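Local coordinates for protein exodeoxyribonuclease (Neisseria meningitidis, PDB 2JC5) that probably cleaves the DNA backbone at abasic sites during repair, as a metal-dependent AP endonuclease of the ExoA family, at residues Y202-N207 / S245-L250; I157-W162 / V216-D221; S107-S112 / C147-I152. All blocks are in the same frame, centred on the assembly; numbering follows the deposited sequence.

In the fold
From the N terminus, contact 3 closes first: residues 107-112, leaving strand 103-109, lie parallel to 147-152, and the connection between them holds helix 117-139 and strand 143-147. Contacts 1 and 2 come later and cross, their segments alternating along the chain as 157-162, 202-207, 216-221 and 245-250. Strand 217-225 unites the three, since segment 216-221 of contact 2 lies on it, strand 204-205 of contact 1 is its neighbour, and Ile220 O accepts from Trp150 N of contact 3. His247 of contact 1, Asp221 of contact 2 and Asp149 of contact 3 converge at the predicted active site. Contact 1 also reaches the second sheet, through the loop leading to strand 250-254.

Contact 1. Residues Y202-N207 / S245-L250; sequences YTWWSN and SDHAPL
Trp204 lies across both Asp246 and His247, giving its pyrrole edge to one and leaning over a face of the other. Its NE1 donates to Asp246 OD2 at 3.0 Å; the oxygen lies close to the indole plane, yet the donor approaches from above the carboxylate, whose plane is turned 72° from the ring. On the imidazole, Trp204 CD1 stands over one face near the rim, 3.3 Å from His247 NE2, while Trp204 CB makes a CH-pi contact with the same ring. The planes are inclined at 48°, neither stacked nor perpendicular. A chi1 of 179° turns the indole away from the backbone N and alongside His247, where its NE1 reaches the carboxylate.

Trp205 points its indole differently: its edge meets the methyl of Ala248, with CZ3 3.9 Å from CB. The backbones hold these groups in register. Ala248 N donates to Thr203 O at 2.8 Å, and Trp205 N to Asp246 O at 3.2 Å, leaving Trp204 and His247 as a single bridged pair. Ser245 OG accepts from His247 N in an ST turn.

Asp246 binds metal in another crystal structure of this protein, though not in this model, and His247 is the predicted proton acceptor; its ND1 is hydrogen-bonded to Asp221. Strand 204-205 pairs with strand 217-225 through a classic beta bulge, with Thr203 and Trp204 set together opposite Trp218, while the loop 245-250 leads into strand 250-254 of the other sheet.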
loop_
_atom_site.group_PDB
_atom_site.type_symbol
_atom_site.label_atom_id
_atom_site.label_comp_id
_atom_site.label_asym_id
_atom_site.label_seq_id
_atom_site.Cartn_x
_atom_site.Cartn_y
_atom_site.Cartn_z
ATOM N N TYR A 202 7.280 10.208 6.038
ATOM C CA TYR A 202 7.238 10.185 4.572
ATOM C C TYR A 202 7.649 8.806 4.058
ATOM O O TYR A 202 8.535 8.162 4.606
ATOM C CB TYR A 202 8.178 11.219 3.931
ATOM C CG TYR A 202 8.098 12.635 4.428
ATOM C CD1 TYR A 202 6.910 13.200 4.860
ATOM C CD2 TYR A 202 9.235 13.442 4.433
ATOM C CE1 TYR A 202 6.852 14.532 5.301
ATOM C CE2 TYR A 202 9.185 14.758 4.873
ATOM C CZ TYR A 202 8.003 15.295 5.316
ATOM O OH TYR A 202 7.998 16.589 5.765
ATOM N N THR A 203 7.007 8.401 2.966
ATOM C CA THR A 203 7.215 7.109 2.326
ATOM C C THR A 203 7.553 7.205 0.844
ATOM O O THR A 203 7.846 6.179 0.244
ATOM C CB THR A 203 5.967 6.202 2.469
ATOM O OG1 THR A 203 4.842 6.801 1.810
ATOM C CG2 THR A 203 5.641 5.948 3.936
ATOM N N TRP A 204 7.539 8.417 0.269
ATOM C CA TRP A 204 7.841 8.609 -1.149
ATOM C C TRP A 204 8.589 9.902 -1.395
ATOM O O TRP A 204 8.289 10.927 -0.779
ATOM C CB TRP A 204 6.542 8.631 -1.966
ATOM C CG TRP A 204 6.778 8.856 -3.430
ATOM C CD1 TRP A 204 7.218 7.951 -4.345
ATOM C CD2 TRP A 204 6.577 10.075 -4.134
ATOM N NE1 TRP A 204 7.318 8.537 -5.581
ATOM C CE2 TRP A 204 6.918 9.842 -5.485
ATOM C CE3 TRP A 204 6.140 11.344 -3.758
ATOM C CZ2 TRP A 204 6.854 10.833 -6.457
ATOM C CZ3 TRP A 204 6.084 12.330 -4.726
ATOM C CH2 TRP A 204 6.441 12.063 -6.066
ATOM N N TRP A 205 9.559 9.840 -2.310
ATOM C CA TRP A 205 10.296 11.002 -2.801
ATOM C C TRP A 205 10.443 10.783 -4.293
ATOM O O TRP A 205 10.611 9.641 -4.720
ATOM C CB TRP A 205 11.683 11.088 -2.166
ATOM C CG TRP A 205 11.682 11.072 -0.669
ATOM C CD1 TRP A 205 11.865 12.149 0.166
ATOM C CD2 TRP A 205 11.472 9.934 0.193
ATOM N NE1 TRP A 205 11.798 11.739 1.476
ATOM C CE2 TRP A 205 11.555 10.394 1.521
ATOM C CE3 TRP A 205 11.246 8.571 -0.034
ATOM C CZ2 TRP A 205 11.393 9.548 2.608
ATOM C CZ3 TRP A 205 11.092 7.741 1.042
ATOM C CH2 TRP A 205 11.177 8.225 2.348
ATOM N N SER A 206 10.412 11.848 -5.097
ATOM C CA SER A 206 10.312 11.641 -6.539
ATOM C C SER A 206 11.538 11.032 -7.211
ATOM O O SER A 206 11.423 10.492 -8.311
ATOM C CB SER A 206 9.908 12.916 -7.258
ATOM O OG SER A 206 10.961 13.833 -7.337
ATOM N N ASN A 207 12.708 11.129 -6.597
ATOM C CA ASN A 207 13.890 10.457 -7.116
ATOM C C ASN A 207 14.850 10.184 -5.952
ATOM O O ASN A 207 14.614 10.639 -4.811
ATOM C CB ASN A 207 14.518 11.308 -8.240
ATOM C CG ASN A 207 14.966 12.670 -7.749
ATOM O OD1 ASN A 207 15.791 12.755 -6.837
ATOM N ND2 ASN A 207 14.415 13.747 -8.337
ATOM N N SER A 245 13.507 1.504 -4.229
ATOM C CA SER A 245 12.375 2.047 -4.925
ATOM C C SER A 245 12.339 3.542 -4.622
ATOM O O SER A 245 13.069 4.000 -3.731
ATOM C CB SER A 245 11.093 1.385 -4.388
ATOM O OG SER A 245 9.922 2.029 -4.817
ATOM N N ASP A 246 11.481 4.283 -5.314
ATOM C CA ASP A 246 11.220 5.682 -4.927
ATOM C C ASP A 246 10.383 5.786 -3.657
ATOM O O ASP A 246 10.375 6.841 -3.033
ATOM C CB ASP A 246 10.634 6.543 -6.065
ATOM C CG ASP A 246 9.422 5.954 -6.718
ATOM O OD1 ASP A 246 9.083 4.781 -6.487
ATOM O OD2 ASP A 246 8.819 6.715 -7.489
ATOM N N HIS A 247 9.731 4.688 -3.262
ATOM C CA HIS A 247 9.077 4.602 -1.964
ATOM C C HIS A 247 9.960 3.840 -0.996
ATOM O O HIS A 247 10.847 3.084 -1.414
ATOM C CB HIS A 247 7.773 3.816 -2.042
ATOM C CG HIS A 247 6.734 4.417 -2.932
ATOM N ND1 HIS A 247 5.558 4.971 -2.455
ATOM C CD2 HIS A 247 6.697 4.564 -4.276
ATOM C CE1 HIS A 247 4.837 5.405 -3.474
ATOM N NE2 HIS A 247 5.501 5.169 -4.591
ATOM N N ALA A 248 9.707 4.049 0.297
ATOM C CA ALA A 248 10.293 3.226 1.364
ATOM C C ALA A 248 9.251 2.243 1.907
ATOM O O ALA A 248 8.074 2.592 2.025
ATOM C CB ALA A 248 10.807 4.122 2.498
ATOM N N PRO A 249 9.672 1.015 2.271
ATOM C CA PRO A 249 8.730 0.086 2.905
ATOM C C PRO A 249 8.190 0.591 4.225
ATOM O O PRO A 249 8.935 1.146 5.029
ATOM C CB PRO A 249 9.571 -1.177 3.120
ATOM C CG PRO A 249 10.621 -1.082 2.097
ATOM C CD PRO A 249 10.971 0.381 2.032
ATOM N N LEU A 250 6.892 0.392 4.425
ATOM C CA LEU A 250 6.195 0.719 5.656
ATOM C C LEU A 250 5.942 -0.564 6.425
ATOM O O LEU A 250 5.247 -1.447 5.948
ATOM C CB LEU A 250 4.878 1.428 5.331
ATOM C CG LEU A 250 3.915 1.697 6.483
ATOM C CD1 LEU A 250 4.545 2.629 7.542
ATOM C CD2 LEU A 250 2.605 2.232 5.933
#

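Contact 2. Residues I157-W162 / V216-D221; sequences IDLKNW and VGWRID. With BCN (bicine), chain C.
The indole of Trp218 is sandwiched between Leu159 and the bound bicine. Leu159 CD1 sits over the six-membered ring, 3.7 Å from its centroid and only 4° off the normal, a nearly vertical CH-pi contact. On the opposite face lie the bicine carbons C5 and C6, with C6 3.8 Å from Trp218 CZ2. Leu159 and Trp218 run side by side in the same direction; with the leucine CG between its backbone N and carbonyl carbon (chi1 73°), CD1 is laid over the indole face.

The other flat pair is charged. Arg219 presents the edge of its guanidinium to Asp158, and NE and NH2 both donate to the single oxygen OD1, at 2.8 and 3.0 Å. That oxygen lies in the guanidinium plane, but both nitrogens approach it from the same face of the carboxylate, the two planes being 55° apart. A bend at chi3 turns the end of the otherwise extended arginine towards this oxygen. Asp158 OD2 accepts from a water and from the backbone N of Gln155. Arg193 adds a second salt bridge to OD1 and Asp190 one to Arg219 NH2, so the buried charges form a network that would probably favour their ionised states.

Between the two pairs the backbones run antiparallel and bond twice: Arg219 N to Asp158 O at 2.7 Å, and Lys160 N to Gly217 O at 3.0 Å. They flank the single bridge of Leu159 with Trp218. Segment 157-162 thus backs the start of strand 217-225, setting Trp218 beside Trp204 as an aromatic wall of the bicine pocket, close to the predicted catalytic site of this DNase I-like fold.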
loop_
_atom_site.group_PDB
_atom_site.type_symbol
_atom_site.label_atom_id
_atom_site.label_comp_id
_atom_site.label_asym_id
_atom_site.label_seq_id
_atom_site.Cartn_x
_atom_site.Cartn_y
_atom_site.Cartn_z
ATOM N N ILE A 157 1.306 17.857 7.846
ATOM C CA ILE A 157 2.406 17.064 8.399
ATOM C C ILE A 157 2.872 15.931 7.474
ATOM O O ILE A 157 4.000 15.449 7.578
ATOM C CB ILE A 157 2.014 16.482 9.783
ATOM C CG1 ILE A 157 3.203 15.857 10.502
ATOM C CG2 ILE A 157 0.867 15.486 9.699
ATOM C CD1 ILE A 157 2.921 15.333 11.889
ATOM N N ASP A 158 1.998 15.514 6.576
ATOM C CA ASP A 158 2.249 14.351 5.722
ATOM C C ASP A 158 3.082 14.628 4.465
ATOM O O ASP A 158 3.354 13.710 3.699
ATOM C CB ASP A 158 0.905 13.720 5.365
ATOM C CG ASP A 158 0.186 13.194 6.579
ATOM O OD1 ASP A 158 0.833 12.440 7.344
ATOM O OD2 ASP A 158 -1.008 13.520 6.767
ATOM N N LEU A 159 3.484 15.876 4.234
ATOM C CA LEU A 159 4.426 16.147 3.152
ATOM C C LEU A 159 5.284 17.375 3.453
ATOM O O LEU A 159 4.907 18.243 4.249
ATOM C CB LEU A 159 3.704 16.259 1.805
ATOM C CG LEU A 159 2.876 17.524 1.551
ATOM C CD1 LEU A 159 2.467 17.609 0.095
ATOM C CD2 LEU A 159 1.632 17.590 2.458
ATOM N N LYS A 160 6.451 17.418 2.819
ATOM C CA LYS A 160 7.422 18.475 3.073
ATOM C C LYS A 160 6.890 19.821 2.580
ATOM O O LYS A 160 6.952 20.825 3.305
ATOM C CB LYS A 160 8.747 18.147 2.387
ATOM C CG LYS A 160 9.807 19.266 2.355
ATOM C CD LYS A 160 10.197 19.799 3.727
ATOM C CE LYS A 160 10.961 18.781 4.531
ATOM N NZ LYS A 160 11.509 19.357 5.805
ATOM N N ASN A 161 6.388 19.848 1.344
ATOM C CA ASN A 161 5.938 21.115 0.741
ATOM C C ASN A 161 4.427 21.147 0.660
ATOM O O ASN A 161 3.845 21.002 -0.411
ATOM C CB ASN A 161 6.548 21.295 -0.650
ATOM C CG ASN A 161 6.236 22.644 -1.246
ATOM O OD1 ASN A 161 5.665 23.502 -0.576
ATOM N ND2 ASN A 161 6.609 22.838 -2.505
ATOM N N TRP A 162 3.785 21.299 1.802
ATOM C CA TRP A 162 2.339 21.391 1.821
ATOM C C TRP A 162 1.869 22.727 1.261
ATOM O O TRP A 162 0.804 22.805 0.658
ATOM C CB TRP A 162 1.797 21.154 3.223
ATOM C CG TRP A 162 2.160 22.166 4.264
ATOM C CD1 TRP A 162 3.156 22.063 5.172
ATOM C CD2 TRP A 162 1.475 23.390 4.546
ATOM N NE1 TRP A 162 3.173 23.160 5.981
ATOM C CE2 TRP A 162 2.137 23.986 5.632
ATOM C CE3 TRP A 162 0.355 24.028 3.997
ATOM C CZ2 TRP A 162 1.740 25.203 6.169
ATOM C CZ3 TRP A 162 -0.028 25.246 4.528
ATOM C CH2 TRP A 162 0.651 25.807 5.604
ATOM N N VAL A 216 12.339 15.853 0.364
ATOM C CA VAL A 216 11.108 16.401 -0.217
ATOM C C VAL A 216 10.121 15.247 -0.348
ATOM O O VAL A 216 9.852 14.738 -1.428
ATOM C CB VAL A 216 11.374 17.102 -1.568
ATOM C CG1 VAL A 216 10.132 17.848 -2.017
ATOM C CG2 VAL A 216 12.548 18.081 -1.435
ATOM N N GLY A 217 9.629 14.802 0.799
ATOM C CA GLY A 217 8.862 13.582 0.871
ATOM C C GLY A 217 7.375 13.779 1.044
ATOM O O GLY A 217 6.889 14.867 1.400
ATOM N N TRP A 218 6.659 12.685 0.793
ATOM C CA TRP A 218 5.239 12.610 1.018
ATOM C C TRP A 218 4.935 11.292 1.702
ATOM O O TRP A 218 5.528 10.270 1.353
ATOM C CB TRP A 218 4.460 12.579 -0.301
ATOM C CG TRP A 218 4.613 13.722 -1.253
ATOM C CD1 TRP A 218 5.771 14.247 -1.766
ATOM C CD2 TRP A 218 3.539 14.402 -1.909
ATOM N NE1 TRP A 218 5.474 15.254 -2.655
ATOM C CE2 TRP A 218 4.113 15.359 -2.772
ATOM C CE3 TRP A 218 2.138 14.310 -1.831
ATOM C CZ2 TRP A 218 3.340 16.213 -3.551
ATOM C CZ3 TRP A 218 1.377 15.137 -2.621
ATOM C CH2 TRP A 218 1.974 16.089 -3.460
ATOM N N ARG A 219 3.981 11.294 2.631
ATOM C CA ARG A 219 3.472 10.050 3.194
ATOM C C ARG A 219 2.200 9.672 2.425
ATOM O O ARG A 219 1.103 10.188 2.689
ATOM C CB ARG A 219 3.177 10.185 4.686
ATOM C CG ARG A 219 2.813 8.846 5.316
ATOM C CD ARG A 219 2.675 8.972 6.793
ATOM N NE ARG A 219 1.476 9.704 7.163
ATOM C CZ ARG A 219 0.319 9.141 7.491
ATOM N NH1 ARG A 219 0.185 7.808 7.502
ATOM N NH2 ARG A 219 -0.701 9.924 7.819
ATOM N N ILE A 220 2.371 8.814 1.424
ATOM C CA ILE A 220 1.261 8.368 0.580
ATOM C C ILE A 220 0.992 6.861 0.682
ATOM O O ILE A 220 0.038 6.376 0.073
ATOM C CB ILE A 220 1.438 8.816 -0.886
ATOM C CG1 ILE A 220 2.760 8.299 -1.461
ATOM C CG2 ILE A 220 1.324 10.339 -0.989
ATOM C CD1 ILE A 220 2.923 8.550 -2.978
ATOM N N ASP A 221 1.821 6.143 1.444
ATOM C CA ASP A 221 1.646 4.719 1.703
ATOM C C ASP A 221 1.094 4.572 3.104
ATOM O O ASP A 221 1.514 5.293 4.017
ATOM C CB ASP A 221 2.977 3.999 1.561
ATOM C CG ASP A 221 3.545 4.117 0.154
ATOM O OD1 ASP A 221 3.176 3.283 -0.715
ATOM O OD2 ASP A 221 4.358 5.038 -0.106
HETATM N N1 BCN C . 1.728 11.784 -6.731
HETATM C C1 BCN C . 0.322 11.392 -6.481
HETATM C C2 BCN C . -0.522 11.401 -7.733
HETATM O O21 BCN C . -1.711 10.978 -7.645
HETATM O O22 BCN C . -0.019 11.814 -8.791
HETATM C C3 BCN C . 2.674 10.665 -6.604
HETATM C C4 BCN C . 2.836 9.998 -7.957
HETATM O O4 BCN C . 3.180 10.937 -9.006
HETATM C C5 BCN C . 2.134 12.929 -5.841
HETATM C C6 BCN C . 3.184 13.796 -6.522
HETATM O O6 BCN C . 2.916 13.968 -7.915
HETATM O O HOH W 1 -1.922 12.691 9.137
HETATM O O HOH W 2 6.520 17.601 -0.495
#

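Contact 3. Residues S107-S112 / C147-I152; sequences SLYLPS and CGDWNI. With BCN (bicine), chain C.
Ser107 lies opposite Cys147, its CA resting against Cys147 O, while its hydroxyl is bonded to Val34 and Gln35. Leu108 makes the next link: its N donates to Cys147 O at 2.9 Å, and its O accepts from Asp149 N at 3.1 Å. The Leu108 side chain crosses Trp150 at about a right angle, placing CD2 over the middle of the six-membered ring, 3.9 Å from its centroid. Gly148 fits closely here: its backbone angles and the nearby Leu108 O leave no place for a side chain.

Tyr109 and Asp149 project from the same face of the sheet and lie side by side. A chi1 of -176° in Tyr109, matched by a similar torsion in Asp149, swings both groups the same way and brings the ring edge alongside the carboxylate, with Tyr109 CE1 3.5 Å from Asp149 OD2 and the planes 44° apart. Asn8 donates to that oxygen, and His247 packs against Asp149. Tyr109 and Asp149 are predicted active-site residues.

Leu110 N donates to Asp149 O at 2.9 Å. Its side chain folds over the backbone of Trp150, with CD2 3.5 Å from Trp150 O and CD1 near the indole. Beyond Pro111, Ser112 and Asn151 border the bicine site, where Ser112 CA lies 3.2 Å from the bicine oxygen O21.

Helix 117-139 packs on the Leu108 and Leu110 side chains, and helix 173-184 on Trp150. The parallel strands 103-109 and 143-147, joined through helix 117-139, make a beta-alpha-beta crossover; the ladder runs on to Tyr109 and Asp149, past the corner at Gly148, beyond which Trp150 is bonded through its backbone to strand 217-225.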
loop_
_atom_site.group_PDB
_atom_site.type_symbol
_atom_site.label_atom_id
_atom_site.label_comp_id
_atom_site.label_asym_id
_atom_site.label_seq_id
_atom_site.Cartn_x
_atom_site.Cartn_y
_atom_site.Cartn_z
ATOM N N SER A 107 -3.478 -5.694 -0.667
ATOM C CA SER A 107 -2.487 -4.855 -1.319
ATOM C C SER A 107 -3.230 -4.013 -2.363
ATOM O O SER A 107 -3.883 -4.570 -3.248
ATOM C CB SER A 107 -1.414 -5.677 -1.999
ATOM O OG SER A 107 -0.414 -4.773 -2.468
ATOM N N LEU A 108 -3.106 -2.684 -2.236
ATOM C CA LEU A 108 -3.852 -1.707 -3.010
ATOM C C LEU A 108 -2.908 -0.738 -3.689
ATOM O O LEU A 108 -2.028 -0.199 -3.043
ATOM C CB LEU A 108 -4.747 -0.898 -2.066
ATOM C CG LEU A 108 -5.477 0.309 -2.679
ATOM C CD1 LEU A 108 -6.573 -0.114 -3.630
ATOM C CD2 LEU A 108 -6.055 1.219 -1.588
ATOM N N TYR A 109 -3.114 -0.500 -4.982
ATOM C CA TYR A 109 -2.385 0.522 -5.711
ATOM C C TYR A 109 -3.412 1.478 -6.295
ATOM O O TYR A 109 -4.030 1.205 -7.334
ATOM C CB TYR A 109 -1.515 -0.087 -6.796
ATOM C CG TYR A 109 -0.650 0.892 -7.555
ATOM C CD1 TYR A 109 -0.083 2.002 -6.940
ATOM C CD2 TYR A 109 -0.405 0.702 -8.888
ATOM C CE1 TYR A 109 0.705 2.866 -7.630
ATOM C CE2 TYR A 109 0.373 1.577 -9.594
ATOM C CZ TYR A 109 0.931 2.656 -8.969
ATOM O OH TYR A 109 1.718 3.532 -9.689
ATOM N N LEU A 110 -3.612 2.590 -5.592
ATOM C CA LEU A 110 -4.619 3.577 -5.978
ATOM C C LEU A 110 -4.097 4.405 -7.161
ATOM O O LEU A 110 -2.930 4.735 -7.193
ATOM C CB LEU A 110 -4.946 4.442 -4.768
ATOM C CG LEU A 110 -6.287 5.143 -4.716
ATOM C CD1 LEU A 110 -6.762 5.264 -3.262
ATOM C CD2 LEU A 110 -6.162 6.509 -5.381
ATOM N N PRO A 111 -4.928 4.677 -8.182
ATOM C CA PRO A 111 -4.441 5.419 -9.347
ATOM C C PRO A 111 -3.839 6.778 -8.995
ATOM O O PRO A 111 -4.352 7.472 -8.100
ATOM C CB PRO A 111 -5.716 5.631 -10.188
ATOM C CG PRO A 111 -6.627 4.563 -9.781
ATOM C CD PRO A 111 -6.353 4.326 -8.325
ATOM N N SER A 112 -2.764 7.147 -9.673
ATOM C CA SER A 112 -2.196 8.480 -9.555
ATOM C C SER A 112 -2.891 9.406 -10.544
ATOM O O SER A 112 -3.363 8.972 -11.594
ATOM C CB SER A 112 -0.701 8.459 -9.811
ATOM O OG SER A 112 -0.429 7.846 -11.045
ATOM N N CYS A 147 -3.213 -2.404 3.037
ATOM C CA CYS A 147 -1.893 -1.885 2.763
ATOM C C CYS A 147 -1.846 -1.289 1.382
ATOM O O CYS A 147 -2.376 -1.866 0.438
ATOM C CB CYS A 147 -0.860 -2.998 2.749
ATOM S SG CYS A 147 -0.483 -3.735 4.290
ATOM N N GLY A 148 -1.129 -0.184 1.229
ATOM C CA GLY A 148 -0.664 0.139 -0.091
ATOM C C GLY A 148 -0.345 1.581 -0.313
ATOM O O GLY A 148 -0.131 2.342 0.626
ATOM N N ASP A 149 -0.297 1.916 -1.594
ATOM C CA ASP A 149 0.027 3.245 -2.051
ATOM C C ASP A 149 -1.292 3.887 -2.425
ATOM O O ASP A 149 -1.927 3.492 -3.401
ATOM C CB ASP A 149 0.957 3.150 -3.246
ATOM C CG ASP A 149 1.292 4.484 -3.867
ATOM O OD1 ASP A 149 0.803 5.536 -3.405
ATOM O OD2 ASP A 149 2.079 4.485 -4.850
ATOM N N TRP A 150 -1.732 4.805 -1.574
ATOM C CA TRP A 150 -3.028 5.454 -1.712
ATOM C C TRP A 150 -2.919 6.742 -2.504
ATOM O O TRP A 150 -3.942 7.337 -2.831
ATOM C CB TRP A 150 -3.652 5.728 -0.341
ATOM C CG TRP A 150 -4.031 4.484 0.427
ATOM C CD1 TRP A 150 -3.201 3.474 0.820
ATOM C CD2 TRP A 150 -5.331 4.136 0.906
ATOM N NE1 TRP A 150 -3.909 2.513 1.503
ATOM C CE2 TRP A 150 -5.217 2.909 1.590
ATOM C CE3 TRP A 150 -6.585 4.753 0.844
ATOM C CZ2 TRP A 150 -6.307 2.282 2.176
ATOM C CZ3 TRP A 150 -7.658 4.131 1.452
ATOM C CH2 TRP A 150 -7.511 2.913 2.091
ATOM N N ASN A 151 -1.697 7.199 -2.772
ATOM C CA ASN A 151 -1.467 8.364 -3.642
ATOM C C ASN A 151 -2.144 9.636 -3.132
ATOM O O ASN A 151 -2.386 10.575 -3.892
ATOM C CB ASN A 151 -1.857 8.034 -5.097
ATOM C CG ASN A 151 -0.702 7.503 -5.923
ATOM O OD1 ASN A 151 -0.847 6.526 -6.674
ATOM N ND2 ASN A 151 0.433 8.139 -5.809
ATOM N N ILE A 152 -2.352 9.704 -1.814
ATOM C CA ILE A 152 -2.931 10.900 -1.181
ATOM C C ILE A 152 -2.209 11.118 0.150
ATOM O O ILE A 152 -2.091 10.182 0.930
ATOM C CB ILE A 152 -4.429 10.748 -0.898
ATOM C CG1 ILE A 152 -5.218 10.505 -2.188
ATOM C CG2 ILE A 152 -4.960 11.989 -0.189
ATOM C CD1 ILE A 152 -6.628 9.988 -1.922
HETATM N N1 BCN C . 1.728 11.784 -6.731
HETATM C C1 BCN C . 0.322 11.392 -6.481
HETATM C C2 BCN C . -0.522 11.401 -7.733
HETATM O O21 BCN C . -1.711 10.978 -7.645
HETATM O O22 BCN C . -0.019 11.814 -8.791
HETATM C C3 BCN C . 2.674 10.665 -6.604
HETATM C C4 BCN C . 2.836 9.998 -7.957
HETATM O O4 BCN C . 3.180 10.937 -9.006
HETATM C C5 BCN C . 2.134 12.929 -5.841
HETATM C C6 BCN C . 3.184 13.796 -6.522
HETATM O O6 BCN C . 2.916 13.968 -7.915
#